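Local coordinates for protein iron dependent repressor (Sulfolobus solfataricus, PDB 2X4H) that probably acts as a metal-dependent, DNA-binding transcriptional regulator of the DtxR/MntR family, and binds zinc ions, at residues S9-R13 against R14-Y18; Y111-P114 against E115-D119. One frame throughout, in Å; residues are numbered along the deposited sequence.

Contact 1: S9-R13 against R14-Y18. With ZN (zinc ion), chain K.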
loop_
_atom_site.group_PDB
_atom_site.type_symbol
_atom_site.label_atom_id
_atom_site.label_comp_id
_atom_site.label_asym_id
_atom_site.label_seq_id
_atom_site.Cartn_x
_atom_site.Cartn_y
_atom_site.Cartn_z
ATOM N N SER C 9 5.356 2.207 14.626
ATOM C CA SER C 9 6.306 2.408 13.490
ATOM C C SER C 9 5.755 1.874 12.163
ATOM O O SER C 9 6.263 0.873 11.634
ATOM C CB SER C 9 7.649 1.746 13.786
ATOM O OG SER C 9 8.559 1.954 12.733
ATOM N N ASN C 10 4.727 2.544 11.632
ATOM C CA ASN C 10 4.199 2.280 10.276
ATOM C C ASN C 10 4.123 0.795 9.943
ATOM O O ASN C 10 4.717 0.320 8.974
ATOM C CB ASN C 10 5.037 3.024 9.232
ATOM C CG ASN C 10 4.299 3.202 7.912
ATOM O OD1 ASN C 10 3.206 3.776 7.868
ATOM N ND2 ASN C 10 4.898 2.725 6.829
ATOM N N LEU C 11 3.423 0.060 10.792
ATOM C CA LEU C 11 3.181 -1.366 10.610
ATOM C C LEU C 11 1.902 -1.626 11.354
ATOM O O LEU C 11 1.834 -1.409 12.557
ATOM C CB LEU C 11 4.289 -2.241 11.194
ATOM C CG LEU C 11 4.056 -3.765 11.081
ATOM C CD1 LEU C 11 4.223 -4.264 9.634
ATOM C CD2 LEU C 11 4.973 -4.568 12.006
ATOM N N SER C 12 0.875 -2.081 10.658
ATOM C CA SER C 12 -0.397 -2.246 11.325
ATOM C C SER C 12 -0.414 -3.603 12.012
ATOM O O SER C 12 0.432 -4.475 11.791
ATOM C CB SER C 12 -1.585 -2.094 10.344
ATOM O OG SER C 12 -1.809 -3.298 9.626
ATOM N N ARG C 13 -1.418 -3.757 12.838
ATOM C CA ARG C 13 -1.671 -4.988 13.540
ATOM C C ARG C 13 -2.014 -6.134 12.575
ATOM O O ARG C 13 -1.562 -7.261 12.762
ATOM C CB ARG C 13 -2.803 -4.700 14.520
ATOM C CG ARG C 13 -3.412 -5.878 15.212
ATOM C CD ARG C 13 -2.603 -6.351 16.353
ATOM N NE ARG C 13 -2.283 -5.300 17.315
ATOM C CZ ARG C 13 -1.425 -5.501 18.300
ATOM N NH1 ARG C 13 -0.846 -6.682 18.427
ATOM N NH2 ARG C 13 -1.127 -4.534 19.127
ATOM N N ARG C 14 -2.787 -5.847 11.533
ATOM C CA ARG C 14 -3.105 -6.861 10.539
ATOM C C ARG C 14 -1.869 -7.283 9.754
ATOM O O ARG C 14 -1.697 -8.460 9.472
ATOM C CB ARG C 14 -4.155 -6.345 9.563
ATOM C CG ARG C 14 -5.517 -6.246 10.184
ATOM C CD ARG C 14 -6.368 -5.194 9.460
ATOM N NE ARG C 14 -7.712 -5.129 10.005
ATOM C CZ ARG C 14 -8.034 -4.510 11.142
ATOM N NH1 ARG C 14 -7.118 -3.877 11.860
ATOM N NH2 ARG C 14 -9.290 -4.517 11.563
ATOM N N GLU C 15 -1.026 -6.313 9.412
ATOM C CA GLU C 15 0.252 -6.584 8.766
ATOM C C GLU C 15 1.136 -7.460 9.625
ATOM O O GLU C 15 1.764 -8.417 9.137
ATOM C CB GLU C 15 0.970 -5.276 8.431
ATOM C CG GLU C 15 0.430 -4.553 7.183
ATOM C CD GLU C 15 0.964 -3.142 7.026
ATOM O OE1 GLU C 15 1.492 -2.588 7.992
ATOM O OE2 GLU C 15 0.860 -2.548 5.933
ATOM N N PHE C 16 1.165 -7.151 10.921
ATOM C CA PHE C 16 1.846 -7.977 11.881
ATOM C C PHE C 16 1.461 -9.457 11.766
ATOM O O PHE C 16 2.335 -10.315 11.720
ATOM C CB PHE C 16 1.540 -7.464 13.285
ATOM C CG PHE C 16 2.321 -8.123 14.360
ATOM C CD1 PHE C 16 3.701 -8.043 14.378
ATOM C CD2 PHE C 16 1.673 -8.766 15.408
ATOM C CE1 PHE C 16 4.427 -8.616 15.402
ATOM C CE2 PHE C 16 2.398 -9.342 16.433
ATOM C CZ PHE C 16 3.777 -9.275 16.422
ATOM N N SER C 17 0.160 -9.746 11.749
ATOM C CA SER C 17 -0.340 -11.121 11.558
ATOM C C SER C 17 0.160 -11.779 10.271
ATOM O O SER C 17 0.529 -12.951 10.268
ATOM C CB SER C 17 -1.870 -11.137 11.569
ATOM O OG SER C 17 -2.332 -11.007 12.892
ATOM N N TYR C 18 0.147 -11.018 9.174
ATOM C CA TYR C 18 0.681 -11.510 7.908
ATOM C C TYR C 18 2.118 -11.927 8.089
ATOM O O TYR C 18 2.492 -13.024 7.712
ATOM C CB TYR C 18 0.628 -10.434 6.818
ATOM C CG TYR C 18 -0.623 -10.411 5.987
ATOM C CD1 TYR C 18 -1.835 -9.972 6.521
ATOM C CD2 TYR C 18 -0.589 -10.773 4.641
ATOM C CE1 TYR C 18 -2.998 -9.935 5.748
ATOM C CE2 TYR C 18 -1.737 -10.730 3.860
ATOM C CZ TYR C 18 -2.936 -10.309 4.413
ATOM O OH TYR C 18 -4.065 -10.274 3.627
HETATM ZN ZN ZN K . -0.856 -3.223 4.851
#
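Ser-12 and Glu-15 form a capping box at the start of helix 13-27, in the N-terminal DNA-binding domain. Ser-12 is the N-cap. Its OG lies between its own backbone N and carbonyl carbon (chi1 81°), and there accepts a nearly straight bond from Glu-15 N at 3.1 Å. The return bond runs from Ser-12 N to Glu-15 OE1 at 2.8 Å. It meets OE1 on the anti side, tilted 32° out of the carboxylate plane. Glu-15 stretches out beyond CG, which brings its carboxylate back to Ser-12 N, at the head of the helix. Its side chain crosses that of Leu-11 obliquely, and Leu-11 CD1 packs on Glu-15 CB at 3.6 Å. The helix then starts with backbone hydrogen bonds from Phe-16 N to Ser-12 O and from Ser-17 N to Arg-13 O. The Phe-16 ring packs on Leu-81 and Ile-82 of helix 72-94, while the Arg-13 guanidinium makes a salt bridge with Asp-110.

The two carboxylate oxygens of Glu-15 have different tasks. OE1 takes the cap bond and a salt bridge from Lys-58, which together should limit rotation of the group. Glu-51 of the same chain and Glu-50 and His-54 of the second subunit complete the zinc site. That Glu-50 also hydrogen-bonds Ser-12 OG, which makes Ser-12 a second-shell residue. Glu-15 OE2 binds the zinc ion at 2.1 Å.

Contact 2: Y111-P114 against E115-D119; sequences YLIP and EEIID
Ile-113, two residues before helix 115-124, presses CG2 against Ile-117 in its first turn. The two side chains cross at about a right angle. CG2 lies 3.4 Å from Ile-117 CG2, tighter than usual for two carbons. The same methyl meets Ile-118 CG1 at 3.8 Å. CG2 stands anti to the backbone N of Ile-113, and this placing sets it against both isoleucines. Pro-114 is the N-cap residue. Its ring lies alongside Ile-117, pointing the same way, with CD 3.9 Å from Ile-117 CD1. Pro-114 O anchors the turn: it accepts from Ile-118 N at 3.3 Å, and weakly from Ile-117 N. An alanine in place of Ile-117 removes CG2 and CD1, and would probably open a gap beside Ile-113 CG2 and leave Pro-114 CD without its mate.

Glu-115 and Asp-119 belong to a zinc site seen for this protein, though no zinc is bound to them in this chain. Further out, Tyr-80 OH hydrogen-bonds Ile-113 O, and Glu-116 OE1 hydrogen-bonds Tyr-105 of the third subunit. Ile-117 packs on Ile-97 of that subunit, and Pro-114 on its Tyr-105. Ile-118 rests on Tyr-80, Lys-83 and Ala-84 of the same chain, so the turn joins helix 72-94 to the subunit interface.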
loop_
_atom_site.group_PDB
_atom_site.type_symbol
_atom_site.label_atom_id
_atom_site.label_comp_id
_atom_site.label_asym_id
_atom_site.label_seq_id
_atom_site.Cartn_x
_atom_site.Cartn_y
_atom_site.Cartn_z
ATOM N N TYR C 111 1.012 -0.113 18.150
ATOM C CA TYR C 111 1.495 -0.068 16.757
ATOM C C TYR C 111 1.652 1.351 16.182
ATOM O O TYR C 111 2.236 1.526 15.128
ATOM C CB TYR C 111 0.557 -0.888 15.837
ATOM C CG TYR C 111 -0.846 -0.290 15.683
ATOM C CD1 TYR C 111 -1.190 0.432 14.540
ATOM C CD2 TYR C 111 -1.816 -0.434 16.682
ATOM C CE1 TYR C 111 -2.456 1.000 14.395
ATOM C CE2 TYR C 111 -3.078 0.138 16.552
ATOM C CZ TYR C 111 -3.392 0.846 15.397
ATOM O OH TYR C 111 -4.629 1.411 15.241
ATOM N N LEU C 112 1.131 2.365 16.875
ATOM C CA LEU C 112 1.263 3.760 16.423
ATOM C C LEU C 112 2.451 4.491 17.066
ATOM O O LEU C 112 2.812 5.570 16.621
ATOM C CB LEU C 112 -0.053 4.524 16.682
ATOM C CG LEU C 112 -1.154 4.023 15.733
ATOM C CD1 LEU C 112 -2.546 4.188 16.314
ATOM C CD2 LEU C 112 -1.060 4.673 14.326
ATOM N N ILE C 113 3.058 3.919 18.106
ATOM C CA ILE C 113 4.109 4.633 18.836
ATOM C C ILE C 113 5.418 4.568 18.046
ATOM O O ILE C 113 5.831 3.488 17.662
ATOM C CB ILE C 113 4.348 4.061 20.269
ATOM C CG1 ILE C 113 3.057 4.053 21.105
ATOM C CG2 ILE C 113 5.371 4.888 21.013
ATOM C CD1 ILE C 113 2.411 5.388 21.237
ATOM N N PRO C 114 6.055 5.726 17.784
ATOM C CA PRO C 114 7.389 5.796 17.166
ATOM C C PRO C 114 8.523 5.134 17.973
ATOM O O PRO C 114 8.486 5.088 19.218
ATOM C CB PRO C 114 7.656 7.293 17.076
ATOM C CG PRO C 114 6.304 7.929 17.065
ATOM C CD PRO C 114 5.443 7.062 17.910
ATOM N N GLU C 115 9.516 4.657 17.225
ATOM C CA GLU C 115 10.653 3.887 17.714
ATOM C C GLU C 115 11.356 4.550 18.871
ATOM O O GLU C 115 11.691 3.889 19.876
ATOM C CB GLU C 115 11.660 3.670 16.564
ATOM C CG GLU C 115 13.015 3.019 16.978
ATOM C CD GLU C 115 14.023 2.865 15.821
ATOM O OE1 GLU C 115 13.651 3.020 14.621
ATOM O OE2 GLU C 115 15.204 2.573 16.129
ATOM N N GLU C 116 11.583 5.853 18.726
ATOM C CA GLU C 116 12.277 6.609 19.740
ATOM C C GLU C 116 11.586 6.444 21.103
ATOM O O GLU C 116 12.266 6.216 22.099
ATOM C CB GLU C 116 12.419 8.086 19.370
ATOM C CG GLU C 116 13.367 8.845 20.317
ATOM C CD GLU C 116 13.475 10.329 20.030
ATOM O OE1 GLU C 116 12.987 10.771 18.970
ATOM O OE2 GLU C 116 14.057 11.047 20.879
ATOM N N ILE C 117 10.255 6.529 21.124
ATOM C CA ILE C 117 9.487 6.456 22.365
ATOM C C ILE C 117 9.605 5.084 23.006
ATOM O O ILE C 117 9.871 4.956 24.220
ATOM C CB ILE C 117 7.995 6.793 22.143
ATOM C CG1 ILE C 117 7.818 8.271 21.827
ATOM C CG2 ILE C 117 7.181 6.466 23.357
ATOM C CD1 ILE C 117 6.407 8.643 21.375
ATOM N N ILE C 118 9.395 4.051 22.207
ATOM C CA ILE C 118 9.518 2.689 22.736
ATOM C C ILE C 118 10.928 2.393 23.282
ATOM O O ILE C 118 11.048 1.856 24.359
ATOM C CB ILE C 118 9.089 1.656 21.695
ATOM C CG1 ILE C 118 7.584 1.785 21.441
ATOM C CG2 ILE C 118 9.481 0.226 22.113
ATOM C CD1 ILE C 118 6.730 1.638 22.662
ATOM N N ASP C 119 11.983 2.766 22.559
ATOM C CA ASP C 119 13.345 2.565 23.048
ATOM C C ASP C 119 13.610 3.387 24.288
ATOM O O ASP C 119 14.294 2.912 25.206
ATOM C CB ASP C 119 14.398 2.892 21.986
ATOM C CG ASP C 119 14.433 1.846 20.845
ATOM O OD1 ASP C 119 13.798 0.771 21.009
ATOM O OD2 ASP C 119 15.080 2.087 19.783
#

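In the fold
Both contacts are helix starts where buried and exposed residues meet: Leu-11 and Glu-15 are buried but Asn-10 is exposed in contact 1, the three isoleucines are buried but Glu-115 is exposed in contact 2. Contact 1 lies nearer the chain centre, about 6 Å from it against about 13 Å. Its chemistry is polar: a capping box tied to a zinc ion shared with the second subunit. Contact 2 is largely apolar, and meets the third subunit mainly by packing. Contact 1 belongs to the DNA-binding part, contact 2 to the metal-binding and dimerisation part. Side chains from both pack on helix 72-94. Their centres are about 14 Å apart, yet Tyr-111 CB lies 3.6 Å from Leu-11 O.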